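Local coordinates for protein oxidoreductase (Methanosarcina mazei, PDB 3KA7) that binds flavin-adenine dinucleotide and is probably an oxidoreductase of the flavin-containing amine oxidoreductase family, at residues 25-30 against 210-215; 217-222 against 230-235; 15-20 against 203-208. All coordinates share one frame; numbering follows the deposited sequence.

All three contacts belong to the Rossmann-type part of the fold; contacts 1 and 2 hold the adenosine half of FAD. Contact 1 supplies the edge of the parallel sheet and, through Glu30, the grip on the ribose; contact 2 supplies the backbone of Val219 that meets the adenine. Their centres are about 13 Å apart, and they touch where Phe29 rests on Ile232 and Ala234. Contact 3, centred about 9 Å from contact 1, packs the two helices that lead into its strands, with Ala16 CB 3.6 Å from Val28 CG2. Contacts 2 and 3 do not touch, their nearest atoms being about 12 Å apart, and the side chain of Ala16 stays about 11 Å from FAD.

Contact 1: 25-30 against 210-215; sequences EVEVFE and GGKIHT. With FAD (flavin-adenine dinucleotide), chain B.
The carbonyl oxygen of Val26 takes two donors: Lys212 N across the strands, 2.9 Å from Val26 O, and a water that also bonds to Gly210 O. From there residues 25-30 and 210-215 run parallel, Glu27 beside Lys212, Val28 beside Ile213 and Phe29 beside His214. Val28 is bonded at both ends, by its N to Lys212 O and by its O to His214 N, and Glu30 N closes the run on His214 O at 2.8 Å.

On the face carrying Glu27, Phe29 and His214, the imidazole meets both the acid and the phenyl ring. His214 NE2 donates to Glu27 OE1 at 2.8 Å; the oxygen lies near the imidazole plane and is approached on its anti side, with carboxylate and ring planes 66° apart. Glu27 CG lies anti to its own carbonyl carbon (chi1 -61°), and the extended chain carries the carboxylate to the ring's edge. This bond, with the packing on Phe29, would limit the ring's rotation; His214 CD2 sits over one face of Phe29, toward the rim, 3.5 Å from Phe29 CE1. The two side chains run side by side, and their ring planes are inclined by 40°, an oblique pair. On the other face Val28 CG2 meets Ile213 CG1 at 4.0 Å, and Val26 CG2 presses on Gly211 CA at a tight 3.4 Å.

The Glu30 chain bends at chi2 and turns its carboxylate to FAD, OE1 accepting from ribose O3B at 2.7 Å and OE2 from O2B. Ala8 N and Leu32 N also bond to this carboxylate. An acid following the core of the second strand and holding both ribose hydroxyls is a hallmark of Rossmann-type dinucleotide-binding folds.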
loop_
_atom_site.group_PDB
_atom_site.type_symbol
_atom_site.label_atom_id
_atom_site.label_comp_id
_atom_site.label_asym_id
_atom_site.label_seq_id
_atom_site.Cartn_x
_atom_site.Cartn_y
_atom_site.Cartn_z
ATOM N N GLU A 25 26.318 -1.163 -12.229
ATOM C CA GLU A 25 26.159 -2.607 -12.293
ATOM C C GLU A 25 25.236 -2.957 -11.145
ATOM O O GLU A 25 25.526 -2.600 -10.011
ATOM C CB GLU A 25 27.487 -3.332 -12.073
ATOM C CG GLU A 25 28.525 -3.181 -13.181
ATOM C CD GLU A 25 29.702 -4.133 -12.992
ATOM O OE1 GLU A 25 29.588 -5.081 -12.173
ATOM O OE2 GLU A 25 30.737 -3.943 -13.671
ATOM N N VAL A 26 24.141 -3.640 -11.440
ATOM C CA VAL A 26 23.163 -3.990 -10.407
ATOM C C VAL A 26 22.815 -5.473 -10.410
ATOM O O VAL A 26 22.517 -6.059 -11.462
ATOM C CB VAL A 26 21.851 -3.164 -10.548
ATOM C CG1 VAL A 26 22.140 -1.678 -10.564
ATOM C CG2 VAL A 26 21.081 -3.562 -11.790
ATOM N N GLU A 27 22.848 -6.083 -9.228
ATOM C CA GLU A 27 22.344 -7.441 -9.056
ATOM C C GLU A 27 21.324 -7.434 -7.929
ATOM O O GLU A 27 21.588 -6.864 -6.867
ATOM C CB GLU A 27 23.472 -8.405 -8.717
ATOM C CG GLU A 27 24.531 -8.473 -9.799
ATOM C CD GLU A 27 25.493 -9.608 -9.579
ATOM O OE1 GLU A 27 25.024 -10.746 -9.349
ATOM O OE2 GLU A 27 26.715 -9.360 -9.640
ATOM N N VAL A 28 20.173 -8.052 -8.183
ATOM C CA VAL A 28 19.091 -8.138 -7.196
ATOM C C VAL A 28 19.020 -9.557 -6.674
ATOM O O VAL A 28 19.027 -10.486 -7.462
ATOM C CB VAL A 28 17.737 -7.817 -7.841
ATOM C CG1 VAL A 28 16.642 -7.741 -6.772
ATOM C CG2 VAL A 28 17.832 -6.490 -8.628
ATOM N N PHE A 29 18.938 -9.723 -5.352
ATOM C CA PHE A 29 18.822 -11.049 -4.759
ATOM C C PHE A 29 17.476 -11.204 -4.058
ATOM O O PHE A 29 17.173 -10.470 -3.121
ATOM C CB PHE A 29 19.975 -11.299 -3.787
ATOM C CG PHE A 29 21.331 -11.264 -4.450
ATOM C CD1 PHE A 29 21.971 -12.438 -4.817
ATOM C CD2 PHE A 29 21.942 -10.057 -4.729
ATOM C CE1 PHE A 29 23.216 -12.404 -5.442
ATOM C CE2 PHE A 29 23.193 -10.015 -5.355
ATOM C CZ PHE A 29 23.818 -11.192 -5.712
ATOM N N GLU A 30 16.672 -12.142 -4.540
ATOM C CA GLU A 30 15.336 -12.390 -3.995
ATOM C C GLU A 30 15.240 -13.819 -3.454
ATOM O O GLU A 30 15.613 -14.788 -4.140
ATOM C CB GLU A 30 14.276 -12.172 -5.081
ATOM C CG GLU A 30 12.913 -12.785 -4.759
ATOM C CD GLU A 30 12.282 -12.146 -3.534
ATOM O OE1 GLU A 30 12.383 -10.908 -3.417
ATOM O OE2 GLU A 30 11.721 -12.875 -2.686
ATOM N N GLY A 210 21.312 -4.114 -18.411
ATOM C CA GLY A 210 22.423 -4.955 -17.950
ATOM C C GLY A 210 22.351 -5.390 -16.489
ATOM O O GLY A 210 23.316 -5.932 -15.936
ATOM N N GLY A 211 21.212 -5.159 -15.851
ATOM C CA GLY A 211 21.057 -5.597 -14.469
ATOM C C GLY A 211 20.706 -7.065 -14.424
ATOM O O GLY A 211 20.153 -7.606 -15.387
ATOM N N LYS A 212 21.015 -7.713 -13.306
ATOM C CA LYS A 212 20.724 -9.133 -13.135
ATOM C C LYS A 212 19.829 -9.364 -11.926
ATOM O O LYS A 212 20.023 -8.729 -10.892
ATOM C CB LYS A 212 22.025 -9.906 -12.936
ATOM C CG LYS A 212 22.972 -9.794 -14.108
ATOM C CD LYS A 212 24.266 -10.525 -13.793
ATOM C CE LYS A 212 24.982 -10.987 -15.048
ATOM N NZ LYS A 212 26.170 -11.817 -14.680
ATOM N N ILE A 213 18.866 -10.275 -12.056
ATOM C CA ILE A 213 18.003 -10.656 -10.928
ATOM C C ILE A 213 18.104 -12.137 -10.579
ATOM O O ILE A 213 17.946 -12.995 -11.440
ATOM C CB ILE A 213 16.546 -10.366 -11.234
ATOM C CG1 ILE A 213 16.355 -8.879 -11.536
ATOM C CG2 ILE A 213 15.654 -10.832 -10.075
ATOM C CD1 ILE A 213 14.910 -8.509 -11.828
ATOM N N HIS A 214 18.346 -12.425 -9.303
ATOM C CA HIS A 214 18.569 -13.785 -8.836
ATOM C C HIS A 214 17.490 -14.192 -7.855
ATOM O O HIS A 214 17.463 -13.680 -6.738
ATOM C CB HIS A 214 19.915 -13.881 -8.109
ATOM C CG HIS A 214 21.079 -13.396 -8.914
ATOM N ND1 HIS A 214 21.491 -14.019 -10.074
ATOM C CD2 HIS A 214 21.929 -12.363 -8.717
ATOM C CE1 HIS A 214 22.531 -13.373 -10.569
ATOM N NE2 HIS A 214 22.816 -12.365 -9.765
ATOM N N THR A 215 16.645 -15.143 -8.246
ATOM C CA THR A 215 15.615 -15.664 -7.350
ATOM C C THR A 215 16.126 -16.892 -6.590
ATOM O O THR A 215 17.156 -17.478 -6.951
ATOM C CB THR A 215 14.323 -16.005 -8.113
ATOM O OG1 THR A 215 14.605 -16.963 -9.144
ATOM C CG2 THR A 215 13.729 -14.753 -8.748
HETATM P PA FAD B . 8.114 -6.167 -0.349
HETATM O O1A FAD B . 8.090 -6.199 1.157
HETATM O O2A FAD B . 6.818 -6.493 -1.052
HETATM O O5B FAD B . 9.253 -7.167 -0.878
HETATM C C5B FAD B . 10.348 -7.503 -0.034
HETATM C C4B FAD B . 11.050 -8.650 -0.767
HETATM O O4B FAD B . 12.233 -9.040 -0.097
HETATM C C3B FAD B . 10.144 -9.881 -0.848
HETATM O O3B FAD B . 9.996 -10.297 -2.197
HETATM C C2B FAD B . 10.880 -10.931 -0.013
HETATM O O2B FAD B . 10.698 -12.250 -0.492
HETATM C C1B FAD B . 12.327 -10.462 -0.103
HETATM N N9A FAD B . 13.179 -10.848 1.029
HETATM C C8A FAD B . 12.902 -10.835 2.381
HETATM N N7A FAD B . 14.030 -11.217 3.048
HETATM C C5A FAD B . 14.998 -11.465 2.124
HETATM C C6A FAD B . 16.311 -11.900 2.228
HETATM N N6A FAD B . 16.878 -12.033 3.424
HETATM N N1A FAD B . 17.057 -12.065 1.079
HETATM C C2A FAD B . 16.516 -11.817 -0.166
HETATM N N3A FAD B . 15.208 -11.391 -0.270
HETATM C C4A FAD B . 14.477 -11.230 0.863
HETATM N N1 FAD B . -0.489 -0.928 -2.206
HETATM C C2 FAD B . -1.052 -0.148 -3.201
HETATM O O2 FAD B . -0.403 0.787 -3.691
HETATM N N3 FAD B . -2.348 -0.408 -3.618
HETATM C C4 FAD B . -3.082 -1.435 -3.049
HETATM O O4 FAD B . -4.234 -1.672 -3.414
HETATM C C4X FAD B . -2.522 -2.214 -2.047
HETATM N N5 FAD B . -3.260 -3.233 -1.460
HETATM C C5X FAD B . -2.680 -4.010 -0.472
HETATM C C6 FAD B . -3.401 -5.048 0.117
HETATM C C7 FAD B . -2.816 -5.844 1.095
HETATM C C7M FAD B . -3.623 -6.957 1.716
HETATM C C8 FAD B . -1.507 -5.588 1.481
HETATM C C8M FAD B . -0.841 -6.419 2.539
HETATM C C9 FAD B . -0.785 -4.546 0.904
HETATM C C9A FAD B . -1.370 -3.757 -0.082
HETATM N N10 FAD B . -0.652 -2.718 -0.659
HETATM C C10 FAD B . -1.219 -1.954 -1.641
HETATM C "C1'" FAD B . 0.721 -2.365 -0.191
HETATM C "C2'" FAD B . 1.744 -2.967 -1.162
HETATM O "O2'" FAD B . 1.392 -4.319 -1.444
HETATM C "C3'" FAD B . 3.132 -2.892 -0.531
HETATM O "O3'" FAD B . 3.329 -1.591 0.010
HETATM C "C4'" FAD B . 4.298 -3.182 -1.472
HETATM O "O4'" FAD B . 4.094 -4.358 -2.229
HETATM C "C5'" FAD B . 5.527 -3.388 -0.594
HETATM O "O5'" FAD B . 6.653 -3.354 -1.436
HETATM P P FAD B . 8.113 -3.285 -0.816
HETATM O O1P FAD B . 8.982 -2.439 -1.714
HETATM O O2P FAD B . 8.098 -2.864 0.640
HETATM O O3P FAD B . 8.713 -4.775 -0.898
HETATM O O HOH W 1 24.880 -5.966 -13.526
#

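Contact 2: 217-222 against 230-235. With FAD (flavin-adenine dinucleotide), chain B.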
loop_
_atom_site.group_PDB
_atom_site.type_symbol
_atom_site.label_atom_id
_atom_site.label_comp_id
_atom_site.label_asym_id
_atom_site.label_seq_id
_atom_site.Cartn_x
_atom_site.Cartn_y
_atom_site.Cartn_z
ATOM N N GLN A 217 17.469 -16.923 -3.751
ATOM C CA GLN A 217 18.694 -16.592 -3.048
ATOM C C GLN A 217 18.429 -15.708 -1.841
ATOM O O GLN A 217 18.027 -14.553 -1.975
ATOM C CB GLN A 217 19.697 -15.910 -3.981
ATOM C CG GLN A 217 20.168 -16.789 -5.124
ATOM C CD GLN A 217 21.560 -16.426 -5.573
ATOM O OE1 GLN A 217 22.334 -15.847 -4.817
ATOM N NE2 GLN A 217 21.887 -16.760 -6.814
ATOM N N GLU A 218 18.683 -16.244 -0.660
ATOM C CA GLU A 218 18.479 -15.478 0.555
ATOM C C GLU A 218 19.742 -14.758 1.003
ATOM O O GLU A 218 20.810 -15.370 1.160
ATOM C CB GLU A 218 17.972 -16.377 1.675
ATOM C CG GLU A 218 17.757 -15.635 2.991
ATOM C CD GLU A 218 17.019 -16.475 4.016
ATOM O OE1 GLU A 218 17.581 -17.481 4.502
ATOM O OE2 GLU A 218 15.863 -16.131 4.331
ATOM N N VAL A 219 19.617 -13.451 1.202
ATOM C CA VAL A 219 20.706 -12.655 1.744
ATOM C C VAL A 219 20.760 -12.899 3.251
ATOM O O VAL A 219 19.750 -12.764 3.938
ATOM C CB VAL A 219 20.522 -11.159 1.408
ATOM C CG1 VAL A 219 21.578 -10.304 2.100
ATOM C CG2 VAL A 219 20.557 -10.945 -0.112
ATOM N N SER A 220 21.928 -13.291 3.756
ATOM C CA SER A 220 22.075 -13.629 5.179
ATOM C C SER A 220 22.867 -12.597 5.973
ATOM O O SER A 220 22.848 -12.599 7.202
ATOM C CB SER A 220 22.731 -15.003 5.329
ATOM O OG SER A 220 23.949 -15.057 4.608
ATOM N N LYS A 221 23.567 -11.706 5.282
ATOM C CA LYS A 221 24.374 -10.724 5.968
ATOM C C LYS A 221 24.699 -9.535 5.075
ATOM O O LYS A 221 24.889 -9.685 3.864
ATOM C CB LYS A 221 25.671 -11.379 6.482
ATOM C CG LYS A 221 26.592 -10.431 7.221
ATOM C CD LYS A 221 27.834 -11.153 7.768
ATOM C CE LYS A 221 28.832 -10.143 8.313
ATOM N NZ LYS A 221 29.944 -10.768 9.088
ATOM N N ILE A 222 24.744 -8.354 5.677
ATOM C CA ILE A 222 25.281 -7.179 5.004
ATOM C C ILE A 222 26.693 -6.946 5.536
ATOM O O ILE A 222 26.893 -6.786 6.747
ATOM C CB ILE A 222 24.399 -5.927 5.233
ATOM C CG1 ILE A 222 23.022 -6.126 4.589
ATOM C CG2 ILE A 222 25.078 -4.677 4.681
ATOM C CD1 ILE A 222 21.988 -5.034 4.958
ATOM N N ALA A 230 29.891 -2.757 2.248
ATOM C CA ALA A 230 30.973 -3.312 1.434
ATOM C C ALA A 230 30.513 -4.497 0.598
ATOM O O ALA A 230 31.255 -5.016 -0.239
ATOM C CB ALA A 230 32.159 -3.706 2.325
ATOM N N GLY A 231 29.277 -4.932 0.827
ATOM C CA GLY A 231 28.733 -6.052 0.092
ATOM C C GLY A 231 27.719 -6.839 0.894
ATOM O O GLY A 231 27.222 -6.360 1.919
ATOM N N ILE A 232 27.406 -8.038 0.409
ATOM C CA ILE A 232 26.465 -8.921 1.083
ATOM C C ILE A 232 26.895 -10.373 0.966
ATOM O O ILE A 232 27.725 -10.726 0.127
ATOM C CB ILE A 232 25.048 -8.828 0.477
ATOM C CG1 ILE A 232 25.036 -9.369 -0.960
ATOM C CG2 ILE A 232 24.523 -7.399 0.548
ATOM C CD1 ILE A 232 23.654 -9.436 -1.578
ATOM N N ILE A 233 26.312 -11.212 1.810
ATOM C CA ILE A 233 26.416 -12.648 1.635
ATOM C C ILE A 233 25.057 -13.194 1.224
ATOM O O ILE A 233 24.066 -13.017 1.937
ATOM C CB ILE A 233 26.862 -13.342 2.929
ATOM C CG1 ILE A 233 28.217 -12.794 3.374
ATOM C CG2 ILE A 233 26.908 -14.851 2.720
ATOM C CD1 ILE A 233 28.651 -13.286 4.743
ATOM N N ALA A 234 25.006 -13.843 0.066
ATOM C CA ALA A 234 23.769 -14.445 -0.399
ATOM C C ALA A 234 24.048 -15.886 -0.771
ATOM O O ALA A 234 24.955 -16.170 -1.555
ATOM C CB ALA A 234 23.215 -13.683 -1.578
ATOM N N ASP A 235 23.275 -16.793 -0.186
ATOM C CA ASP A 235 23.520 -18.225 -0.328
ATOM C C ASP A 235 24.984 -18.597 -0.104
ATOM O O ASP A 235 25.571 -19.384 -0.853
ATOM C CB ASP A 235 22.993 -18.750 -1.664
ATOM C CG ASP A 235 21.602 -19.359 -1.539
ATOM O OD1 ASP A 235 20.705 -18.739 -0.907
ATOM O OD2 ASP A 235 21.403 -20.471 -2.072
HETATM P PA FAD B . 8.114 -6.167 -0.349
HETATM O O1A FAD B . 8.090 -6.199 1.157
HETATM O O2A FAD B . 6.818 -6.493 -1.052
HETATM O O5B FAD B . 9.253 -7.167 -0.878
HETATM C C5B FAD B . 10.348 -7.503 -0.034
HETATM C C4B FAD B . 11.050 -8.650 -0.767
HETATM O O4B FAD B . 12.233 -9.040 -0.097
HETATM C C3B FAD B . 10.144 -9.881 -0.848
HETATM O O3B FAD B . 9.996 -10.297 -2.197
HETATM C C2B FAD B . 10.880 -10.931 -0.013
HETATM O O2B FAD B . 10.698 -12.250 -0.492
HETATM C C1B FAD B . 12.327 -10.462 -0.103
HETATM N N9A FAD B . 13.179 -10.848 1.029
HETATM C C8A FAD B . 12.902 -10.835 2.381
HETATM N N7A FAD B . 14.030 -11.217 3.048
HETATM C C5A FAD B . 14.998 -11.465 2.124
HETATM C C6A FAD B . 16.311 -11.900 2.228
HETATM N N6A FAD B . 16.878 -12.033 3.424
HETATM N N1A FAD B . 17.057 -12.065 1.079
HETATM C C2A FAD B . 16.516 -11.817 -0.166
HETATM N N3A FAD B . 15.208 -11.391 -0.270
HETATM C C4A FAD B . 14.477 -11.230 0.863
HETATM N N1 FAD B . -0.489 -0.928 -2.206
HETATM C C2 FAD B . -1.052 -0.148 -3.201
HETATM O O2 FAD B . -0.403 0.787 -3.691
HETATM N N3 FAD B . -2.348 -0.408 -3.618
HETATM C C4 FAD B . -3.082 -1.435 -3.049
HETATM O O4 FAD B . -4.234 -1.672 -3.414
HETATM C C4X FAD B . -2.522 -2.214 -2.047
HETATM N N5 FAD B . -3.260 -3.233 -1.460
HETATM C C5X FAD B . -2.680 -4.010 -0.472
HETATM C C6 FAD B . -3.401 -5.048 0.117
HETATM C C7 FAD B . -2.816 -5.844 1.095
HETATM C C7M FAD B . -3.623 -6.957 1.716
HETATM C C8 FAD B . -1.507 -5.588 1.481
HETATM C C8M FAD B . -0.841 -6.419 2.539
HETATM C C9 FAD B . -0.785 -4.546 0.904
HETATM C C9A FAD B . -1.370 -3.757 -0.082
HETATM N N10 FAD B . -0.652 -2.718 -0.659
HETATM C C10 FAD B . -1.219 -1.954 -1.641
HETATM C "C1'" FAD B . 0.721 -2.365 -0.191
HETATM C "C2'" FAD B . 1.744 -2.967 -1.162
HETATM O "O2'" FAD B . 1.392 -4.319 -1.444
HETATM C "C3'" FAD B . 3.132 -2.892 -0.531
HETATM O "O3'" FAD B . 3.329 -1.591 0.010
HETATM C "C4'" FAD B . 4.298 -3.182 -1.472
HETATM O "O4'" FAD B . 4.094 -4.358 -2.229
HETATM C "C5'" FAD B . 5.527 -3.388 -0.594
HETATM O "O5'" FAD B . 6.653 -3.354 -1.436
HETATM P P FAD B . 8.113 -3.285 -0.816
HETATM O O1P FAD B . 8.982 -2.439 -1.714
HETATM O O2P FAD B . 8.098 -2.864 0.640
HETATM O O3P FAD B . 8.713 -4.775 -0.898
#
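Backbone bonds join Ser220 and Lys221 to Ile233 in an antiparallel hairpin; those of Val219 go to the cofactor. Ser220 N meets Ile233 O at 2.8 Å, and Ile233 N meets Lys221 O at 2.9 Å. Between Val219 and Lys221 the register slips by one residue, a beta bulge. At the open end, Asp235 N bonds to Glu218 O at 3.1 Å; the side chain adds a second bond here, Asp235 OD1 accepting from Glu218 N. Both hydrogen bonds of Val219 to the adenine of FAD come from its main chain: Val219 N donates to N1A at 2.9 Å, and Val219 O accepts from N6A at 3.0 Å.

Apolar contacts occur on both faces. With CG1 of Val219 anti to the backbone N (chi1 174°), CG2 stands beside that N and meets Ile232 CD1 at 3.7 Å, the two side chains crossing at about a right angle; CG2 also touches Ala234 CB. On the other face Ile233 CD1 lies against the aliphatic part of Lys221, 3.8 Å from Lys221 CD, while Lys221 NZ forms a salt bridge with Glu259.

Phe29 of strand 25-29 packs on Val219, Ile232 and Ala234, strand 2-6 offers Ile6 to Val219, Ile222 and Ile232, and Leu256 of helix 250-256 covers Val219 and Ile222.

Contact 3: 15-20 against 203-208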
loop_
_atom_site.group_PDB
_atom_site.type_symbol
_atom_site.label_atom_id
_atom_site.label_comp_id
_atom_site.label_asym_id
_atom_site.label_seq_id
_atom_site.Cartn_x
_atom_site.Cartn_y
_atom_site.Cartn_z
ATOM N N SER A 15 14.312 0.568 -7.617
ATOM C CA SER A 15 15.714 0.930 -7.397
ATOM C C SER A 15 16.624 0.337 -8.456
ATOM O O SER A 15 17.475 1.034 -9.028
ATOM C CB SER A 15 16.163 0.446 -6.025
ATOM O OG SER A 15 15.448 1.127 -5.015
ATOM N N ALA A 16 16.445 -0.950 -8.723
ATOM C CA ALA A 16 17.291 -1.635 -9.706
ATOM C C ALA A 16 17.115 -1.038 -11.097
ATOM O O ALA A 16 18.107 -0.846 -11.840
ATOM C CB ALA A 16 16.988 -3.136 -9.714
ATOM N N ALA A 17 15.869 -0.748 -11.462
ATOM C CA ALA A 17 15.577 -0.151 -12.775
ATOM C C ALA A 17 16.264 1.206 -12.920
ATOM O O ALA A 17 16.945 1.457 -13.923
ATOM C CB ALA A 17 14.076 -0.026 -13.005
ATOM N N ARG A 18 16.118 2.076 -11.920
ATOM C CA ARG A 18 16.750 3.394 -11.989
ATOM C C ARG A 18 18.280 3.327 -11.924
ATOM O O ARG A 18 18.968 4.031 -12.666
ATOM C CB ARG A 18 16.216 4.321 -10.887
ATOM C CG ARG A 18 16.852 5.714 -10.901
ATOM C CD ARG A 18 16.327 6.537 -12.063
ATOM N NE ARG A 18 17.167 7.704 -12.330
ATOM C CZ ARG A 18 18.248 7.680 -13.106
ATOM N NH1 ARG A 18 18.624 6.550 -13.702
ATOM N NH2 ARG A 18 18.954 8.785 -13.293
ATOM N N LEU A 19 18.817 2.501 -11.034
ATOM C CA LEU A 19 20.276 2.401 -10.896
ATOM C C LEU A 19 20.949 1.839 -12.147
ATOM O O LEU A 19 22.040 2.276 -12.527
ATOM C CB LEU A 19 20.670 1.554 -9.682
ATOM C CG LEU A 19 20.393 2.199 -8.333
ATOM C CD1 LEU A 19 20.576 1.151 -7.246
ATOM C CD2 LEU A 19 21.288 3.422 -8.098
ATOM N N SER A 20 20.309 0.863 -12.778
ATOM C CA SER A 20 20.876 0.280 -14.000
ATOM C C SER A 20 20.840 1.282 -15.159
ATOM O O SER A 20 21.775 1.374 -15.956
ATOM C CB SER A 20 20.177 -1.029 -14.368
ATOM O OG SER A 20 18.831 -0.831 -14.733
ATOM N N GLU A 203 11.163 -5.478 -14.762
ATOM C CA GLU A 203 12.146 -6.520 -15.049
ATOM C C GLU A 203 12.716 -6.336 -16.451
ATOM O O GLU A 203 13.904 -6.540 -16.677
ATOM C CB GLU A 203 11.531 -7.905 -14.908
ATOM C CG GLU A 203 11.250 -8.296 -13.461
ATOM C CD GLU A 203 10.480 -9.602 -13.352
ATOM O OE1 GLU A 203 9.570 -9.856 -14.181
ATOM O OE2 GLU A 203 10.774 -10.379 -12.428
ATOM N N THR A 204 11.863 -5.948 -17.385
ATOM C CA THR A 204 12.320 -5.662 -18.753
ATOM C C THR A 204 13.371 -4.549 -18.810
ATOM O O THR A 204 14.389 -4.674 -19.500
ATOM C CB THR A 204 11.126 -5.337 -19.671
ATOM O OG1 THR A 204 10.293 -6.499 -19.773
ATOM C CG2 THR A 204 11.605 -4.953 -21.066
ATOM N N VAL A 205 13.132 -3.463 -18.080
ATOM C CA VAL A 205 14.056 -2.327 -18.035
ATOM C C VAL A 205 15.374 -2.721 -17.380
ATOM O O VAL A 205 16.457 -2.345 -17.839
ATOM C CB VAL A 205 13.425 -1.144 -17.258
ATOM C CG1 VAL A 205 14.449 -0.030 -17.025
ATOM C CG2 VAL A 205 12.209 -0.626 -18.001
ATOM N N ILE A 206 15.278 -3.490 -16.301
ATOM C CA ILE A 206 16.470 -3.921 -15.596
ATOM C C ILE A 206 17.339 -4.750 -16.541
ATOM O O ILE A 206 18.539 -4.510 -16.648
ATOM C CB ILE A 206 16.107 -4.704 -14.320
ATOM C CG1 ILE A 206 15.350 -3.771 -13.361
ATOM C CG2 ILE A 206 17.365 -5.307 -13.674
ATOM C CD1 ILE A 206 14.646 -4.480 -12.186
ATOM N N SER A 207 16.719 -5.706 -17.224
ATOM C CA SER A 207 17.435 -6.588 -18.156
ATOM C C SER A 207 18.056 -5.800 -19.315
ATOM O O SER A 207 19.234 -5.994 -19.646
ATOM C CB SER A 207 16.504 -7.686 -18.682
ATOM O OG SER A 207 17.168 -8.486 -19.659
ATOM N N ALA A 208 17.276 -4.900 -19.907
ATOM C CA ALA A 208 17.740 -4.059 -21.015
ATOM C C ALA A 208 18.919 -3.177 -20.613
ATOM O O ALA A 208 19.728 -2.777 -21.462
ATOM C CB ALA A 208 16.596 -3.201 -21.537
#
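Two helices flanking the parallel sheet of the Rossmann-type domain meet here: helix 10-21, whose first turn includes Gly12 of a Gly7-Gly9-Gly12 pattern that probably serves the dinucleotide, and helix 195-208, which leads into the edge strand 212-214. Their short segments run at 31° to each other with axes 8.4 Å apart at the closest, a separation made possible by small residues on the first helix. Ala17 and Ile206 mark the point of nearest approach, their CA atoms 4.8 Å apart.

Ile206 carries most of the contact. Its CG1 lies anti to its carbonyl carbon (chi1 -63°), which turns the longer branch across helix 15-20. CG1 of Ile206 comes to 3.6 Å from Ala17 N, against the backbone itself, and its terminal CD1 reaches 3.7 Å from Ala16 CB. The methyl of Ala17 is flanked by two partners, Ile206 CG1 and Val205 CG1, the latter 4.0 Å from Ala17 CB. One turn on, Ser20 points toward the second helix, but its OG lies 4.0 Å from Ile206 CA and makes no hydrogen bond across the interface. The hydroxyl instead stays close to its own helix, 3.0 Å from Ala16 O and 3.1 Å from Ala17 O.

Around the pair, Val28 packs on Ala16, Val26 on Ser20 and Ala74 on Val205, which leaves the five touching residues buried. With no polar bond between the segments, their association rests on shape and on the burial of methyl and methylene groups, and the one hydroxyl at the interface is accommodated by carbonyls of its own helix.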